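PDB 2HX0: putative DNA-binding protein from Salmonella choleraesuis, which probably binds DNA and forms a trimer whose chains carry magnesium held by histidines. Local coordinates for residues Ala15-Phe20 with Glu124-Thr129; Thr84-Gly89 with Phe130-Cys135. The protein carries 2 engineered substitutions. One frame throughout, in Å; residues are numbered along the deposited sequence.

Contact 1. Residues Ala15-Phe20 with Glu124-Thr129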
loop_
_atom_site.group_PDB
_atom_site.type_symbol
_atom_site.label_atom_id
_atom_site.label_comp_id
_atom_site.label_asym_id
_atom_site.label_seq_id
_atom_site.Cartn_x
_atom_site.Cartn_y
_atom_site.Cartn_z
ATOM N N ALA A 15 -19.302 1.625 -4.448
ATOM C CA ALA A 15 -19.026 3.071 -4.442
ATOM C C ALA A 15 -19.259 3.873 -3.161
ATOM O O ALA A 15 -20.316 3.783 -2.536
ATOM C CB ALA A 15 -19.771 3.729 -5.590
ATOM N N SER A 16 -18.268 4.685 -2.797
ATOM C CA SER A 16 -18.370 5.522 -1.607
ATOM C C SER A 16 -17.256 6.554 -1.499
ATOM O O SER A 16 -16.159 6.360 -2.025
ATOM C CB SER A 16 -18.346 4.651 -0.344
ATOM O OG SER A 16 -18.437 5.439 0.833
ATOM N N THR A 17 -17.550 7.661 -0.823
ATOM C CA THR A 17 -16.543 8.679 -0.570
ATOM C C THR A 17 -15.816 8.066 0.624
ATOM O O THR A 17 -16.266 7.057 1.169
ATOM C CB THR A 17 -17.178 10.005 -0.121
ATOM O OG1 THR A 17 -17.962 9.777 1.058
ATOM C CG2 THR A 17 -18.071 10.564 -1.216
ATOM N N ALA A 18 -14.698 8.645 1.029
ATOM C CA ALA A 18 -13.988 8.100 2.172
ATOM C C ALA A 18 -13.650 9.175 3.181
ATOM O O ALA A 18 -13.442 10.336 2.829
ATOM C CB ALA A 18 -12.710 7.406 1.714
ATOM N N ARG A 19 -13.629 8.775 4.448
ATOM C CA ARG A 19 -13.253 9.649 5.545
ATOM C C ARG A 19 -11.969 8.997 6.047
ATOM O O ARG A 19 -11.926 7.780 6.209
ATOM C CB ARG A 19 -14.328 9.632 6.635
ATOM C CG ARG A 19 -14.092 10.640 7.751
ATOM C CD ARG A 19 -15.288 10.729 8.690
ATOM N NE ARG A 19 -15.517 9.488 9.422
ATOM C CZ ARG A 19 -16.580 8.704 9.265
ATOM N NH1 ARG A 19 -17.525 9.027 8.395
ATOM N NH2 ARG A 19 -16.701 7.602 9.991
ATOM N N PHE A 20 -10.926 9.786 6.276
ATOM C CA PHE A 20 -9.664 9.217 6.739
ATOM C C PHE A 20 -9.310 9.582 8.162
ATOM O O PHE A 20 -9.670 10.646 8.664
ATOM C CB PHE A 20 -8.522 9.628 5.815
ATOM C CG PHE A 20 -8.658 9.082 4.430
ATOM C CD1 PHE A 20 -9.389 9.768 3.462
ATOM C CD2 PHE A 20 -8.107 7.848 4.105
ATOM C CE1 PHE A 20 -9.571 9.226 2.184
ATOM C CE2 PHE A 20 -8.284 7.297 2.835
ATOM C CZ PHE A 20 -9.017 7.989 1.877
ATOM N N GLU A 124 -12.309 5.008 5.824
ATOM C CA GLU A 124 -13.631 4.476 6.164
ATOM C C GLU A 124 -14.553 4.876 5.013
ATOM O O GLU A 124 -14.497 6.008 4.533
ATOM C CB GLU A 124 -14.142 5.080 7.479
ATOM C CG GLU A 124 -15.660 4.948 7.702
ATOM C CD GLU A 124 -16.114 3.551 8.113
ATOM O OE1 GLU A 124 -15.361 2.579 7.908
ATOM O OE2 GLU A 124 -17.240 3.423 8.638
ATOM N N LEU A 125 -15.389 3.943 4.568
ATOM C CA LEU A 125 -16.315 4.200 3.462
ATOM C C LEU A 125 -17.723 4.329 4.048
ATOM O O LEU A 125 -18.432 3.337 4.206
ATOM C CB LEU A 125 -16.242 3.036 2.468
ATOM C CG LEU A 125 -14.822 2.780 1.950
ATOM C CD1 LEU A 125 -14.726 1.396 1.323
ATOM C CD2 LEU A 125 -14.447 3.867 0.957
ATOM N N PRO A 126 -18.151 5.569 4.356
ATOM C CA PRO A 126 -19.467 5.836 4.944
ATOM C C PRO A 126 -20.710 5.317 4.229
ATOM O O PRO A 126 -21.742 5.123 4.868
ATOM C CB PRO A 126 -19.482 7.361 5.087
ATOM C CG PRO A 126 -18.024 7.722 5.191
ATOM C CD PRO A 126 -17.426 6.831 4.128
ATOM N N ALA A 127 -20.631 5.089 2.922
ATOM C CA ALA A 127 -21.797 4.607 2.189
ATOM C C ALA A 127 -21.898 3.086 2.144
ATOM O O ALA A 127 -22.875 2.536 1.625
ATOM C CB ALA A 127 -21.788 5.170 0.765
ATOM N N LEU A 128 -20.904 2.404 2.703
ATOM C CA LEU A 128 -20.892 0.946 2.679
ATOM C C LEU A 128 -20.738 0.312 4.054
ATOM O O LEU A 128 -20.407 0.977 5.031
ATOM C CB LEU A 128 -19.737 0.459 1.797
ATOM C CG LEU A 128 -19.672 1.001 0.366
ATOM C CD1 LEU A 128 -18.340 0.612 -0.259
ATOM C CD2 LEU A 128 -20.830 0.453 -0.460
ATOM N N THR A 129 -20.980 -0.992 4.107
ATOM C CA THR A 129 -20.820 -1.755 5.335
ATOM C C THR A 129 -20.178 -3.079 4.955
ATOM O O THR A 129 -20.646 -3.761 4.036
ATOM C CB THR A 129 -22.169 -2.045 6.032
ATOM O OG1 THR A 129 -22.737 -0.820 6.514
ATOM C CG2 THR A 129 -21.967 -2.984 7.212
HETATM O O HOH W 1 -18.688 5.431 9.520
#
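Arg19 and Glu124 form an antiparallel, hydrogen-bonded beta pair where the first strand of the large PCC-domain sheet meets strand 113-124, and beyond Glu124 the chain leaves the sheet through a type I turn from Leu125 to Leu128. The pair is closed by two backbone bonds, Arg19 N to Glu124 O at 2.9 Å and Glu124 N to Arg19 O at 2.8 Å. The tight part lies under the turn. Ser16 points its CB at it, and with OG anti to the backbone N (chi1 180°) the hydroxyl accepts a hydrogen bond from Ala127 N at 3.0 Å while giving its own proton to Thr17 O at 2.7 Å, on a lone pair in the carbonyl plane. One buried oxygen thus ties the turn to the loop that follows Ser16. Leu125 CB and Ala127 CB close around the same side chain, and Leu128 packs on its CB. Phe20 and Ala22 of the second subunit cover Leu125 and Leu128 in turn.

The other side, where Arg19 is partly exposed, is looser. Arg19 runs alongside Glu124, whose CG lies over one guanidinium face, while the carboxylate is engaged by Arg45 N, Ala46 N and Arg148; Arg19 NE bonds to Tyr21 OH. Too far apart for a salt bridge, the two charges are bridged by a water in the guanidinium plane, 3.0 Å from Arg19 NH2 and 2.6 Å from Glu124 OE2.

Contact 2. Residues Thr84-Gly89 with Phe130-Cys135; sequences TLELTG and FSRQPC
Arg132, on strand 128-134, reaches Glu86 and Thr84 at the end of strand 75-86, and its side chain, traced outward, shows how one guanidinium can join two strands that run nearly at right angles (97°) without backbone pairing. From a CB directed at the other segment, Arg132 CG passes Glu86 OE2 at 3.8 Å, and the bend at chi2 (-69°) then swings CD alongside the same oxygen. NE donates to that oxygen at 2.9 Å, almost straight and nearly in the guanidinium plane, meeting it on the syn side. NH2 donates to the syn lone pair of Glu86 OE1 at 3.1 Å, so the salt bridge is side-on, with the two planes only 29° apart. The same NH2 turns its other hydrogen to Thr84 OG1, 2.8 Å away and in plane. At the far tip, NH1 makes a salt bridge to Glu119 of the second subunit, which also hydrogen-bonds Thr84 OG1.

Phe130 supplies the apolar flank. Its CB lies 3.5 Å from Glu86 OE1, which sits at the ring edge, and CE2 approaches Thr84 CG2 at 3.9 Å. Bonds to both oxygens would restrain rotation of the buried carboxylate. Gly89, folded back beside it, sends its carbonyl oxygen to Glu86 N. Arg132 also packs on His91, a magnesium ligand, and its own side chain comes to about 8 Å from the ion (nearest atoms); this side-on, two-nitrogen Arg-Glu salt bridge thus lies beside the trihistidine magnesium site of His91, His93 and His107.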
loop_
_atom_site.group_PDB
_atom_site.type_symbol
_atom_site.label_atom_id
_atom_site.label_comp_id
_atom_site.label_asym_id
_atom_site.label_seq_id
_atom_site.Cartn_x
_atom_site.Cartn_y
_atom_site.Cartn_z
ATOM N N THR A 84 -8.620 -4.979 5.032
ATOM C CA THR A 84 -9.865 -4.366 5.439
ATOM C C THR A 84 -10.151 -4.663 6.897
ATOM O O THR A 84 -9.610 -5.605 7.467
ATOM C CB THR A 84 -11.016 -4.933 4.598
ATOM O OG1 THR A 84 -10.986 -6.370 4.666
ATOM C CG2 THR A 84 -10.875 -4.500 3.146
ATOM N N LEU A 85 -10.988 -3.840 7.510
ATOM C CA LEU A 85 -11.362 -4.072 8.891
ATOM C C LEU A 85 -12.668 -3.361 9.171
ATOM O O LEU A 85 -13.003 -2.369 8.522
ATOM C CB LEU A 85 -10.262 -3.610 9.860
ATOM C CG LEU A 85 -9.857 -2.143 9.985
ATOM C CD1 LEU A 85 -8.863 -2.009 11.128
ATOM C CD2 LEU A 85 -9.246 -1.639 8.687
ATOM N N GLU A 86 -13.423 -3.900 10.120
ATOM C CA GLU A 86 -14.702 -3.326 10.485
ATOM C C GLU A 86 -15.084 -3.754 11.898
ATOM O O GLU A 86 -14.329 -4.468 12.553
ATOM C CB GLU A 86 -15.776 -3.734 9.470
ATOM C CG GLU A 86 -16.116 -5.222 9.406
ATOM C CD GLU A 86 -15.130 -6.054 8.605
ATOM O OE1 GLU A 86 -14.349 -5.492 7.804
ATOM O OE2 GLU A 86 -15.156 -7.292 8.763
ATOM N N LEU A 87 -16.249 -3.319 12.365
ATOM C CA LEU A 87 -16.692 -3.632 13.722
ATOM C C LEU A 87 -16.430 -5.035 14.257
ATOM O O LEU A 87 -15.888 -5.180 15.352
ATOM C CB LEU A 87 -18.179 -3.309 13.890
ATOM C CG LEU A 87 -18.546 -1.847 14.169
ATOM C CD1 LEU A 87 -20.007 -1.779 14.586
ATOM C CD2 LEU A 87 -17.668 -1.279 15.278
ATOM N N THR A 88 -16.807 -6.069 13.510
ATOM C CA THR A 88 -16.597 -7.430 13.999
ATOM C C THR A 88 -15.805 -8.345 13.077
ATOM O O THR A 88 -16.037 -9.552 13.049
ATOM C CB THR A 88 -17.939 -8.121 14.317
ATOM O OG1 THR A 88 -18.676 -8.320 13.104
ATOM C CG2 THR A 88 -18.762 -7.269 15.270
ATOM N N GLY A 89 -14.860 -7.783 12.333
ATOM C CA GLY A 89 -14.067 -8.610 11.444
ATOM C C GLY A 89 -12.948 -7.838 10.782
ATOM O O GLY A 89 -12.896 -6.611 10.868
ATOM N N PHE A 130 -19.088 -3.421 5.634
ATOM C CA PHE A 130 -18.397 -4.682 5.389
ATOM C C PHE A 130 -18.869 -5.701 6.414
ATOM O O PHE A 130 -19.132 -5.363 7.572
ATOM C CB PHE A 130 -16.878 -4.553 5.566
ATOM C CG PHE A 130 -16.182 -3.726 4.519
ATOM C CD1 PHE A 130 -16.813 -3.377 3.327
ATOM C CD2 PHE A 130 -14.868 -3.316 4.725
ATOM C CE1 PHE A 130 -16.142 -2.631 2.354
ATOM C CE2 PHE A 130 -14.184 -2.572 3.765
ATOM C CZ PHE A 130 -14.823 -2.227 2.574
ATOM N N SER A 131 -18.969 -6.953 5.988
ATOM C CA SER A 131 -19.342 -8.043 6.879
ATOM C C SER A 131 -18.627 -9.277 6.354
ATOM O O SER A 131 -18.063 -9.252 5.258
ATOM C CB SER A 131 -20.860 -8.268 6.892
ATOM O OG SER A 131 -21.350 -8.635 5.615
ATOM N N ARG A 132 -18.626 -10.346 7.140
ATOM C CA ARG A 132 -17.986 -11.586 6.728
ATOM C C ARG A 132 -19.088 -12.632 6.646
ATOM O O ARG A 132 -19.658 -13.028 7.664
ATOM C CB ARG A 132 -16.918 -11.997 7.745
ATOM C CG ARG A 132 -15.880 -10.909 8.019
ATOM C CD ARG A 132 -14.972 -10.656 6.818
ATOM N NE ARG A 132 -14.284 -9.370 6.932
ATOM C CZ ARG A 132 -13.296 -8.966 6.137
ATOM N NH1 ARG A 132 -12.857 -9.749 5.157
ATOM N NH2 ARG A 132 -12.762 -7.765 6.316
ATOM N N GLN A 133 -19.399 -13.055 5.425
ATOM C CA GLN A 133 -20.452 -14.034 5.200
ATOM C C GLN A 133 -19.869 -15.281 4.557
ATOM O O GLN A 133 -18.939 -15.201 3.755
ATOM C CB GLN A 133 -21.521 -13.439 4.283
ATOM C CG GLN A 133 -22.013 -12.068 4.712
ATOM C CD GLN A 133 -22.832 -12.102 5.984
ATOM O OE1 GLN A 133 -23.174 -11.057 6.539
ATOM N NE2 GLN A 133 -23.162 -13.302 6.452
ATOM N N PRO A 134 -20.414 -16.458 4.893
ATOM C CA PRO A 134 -19.901 -17.700 4.314
ATOM C C PRO A 134 -20.000 -17.774 2.792
ATOM O O PRO A 134 -21.058 -17.528 2.205
ATOM C CB PRO A 134 -20.732 -18.777 5.015
ATOM C CG PRO A 134 -22.013 -18.074 5.322
ATOM C CD PRO A 134 -21.545 -16.724 5.799
ATOM N N CYS A 135 -18.876 -18.099 2.164
ATOM C CA CYS A 135 -18.805 -18.241 0.719
ATOM C C CYS A 135 -18.848 -19.736 0.418
ATOM O O CYS A 135 -18.006 -20.494 0.896
ATOM C CB CYS A 135 -17.497 -17.646 0.187
ATOM S SG CYS A 135 -17.221 -17.893 -1.588
#

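From the N terminus, the chain enters with residues 15-20, then builds the helix 31-42 and most of the large antiparallel sheet before strand 113-124 returns beside the first strand; there contact 1 closes a loop of 103 intervening residues. Residues 84-89 lie within that loop, but their partner, 130-135, follows its end, so contact 2 closes a loop of 40 residues that crosses the first. Strand 128-134 serves both: its start is tied by contact 1 to strand 15-25, where the sheet continues into other subunits, and its continuation is brought by contact 2 to the end of strand 75-86. Leu125 and Phe130 join the two contacts by packing, and the second subunit touches both.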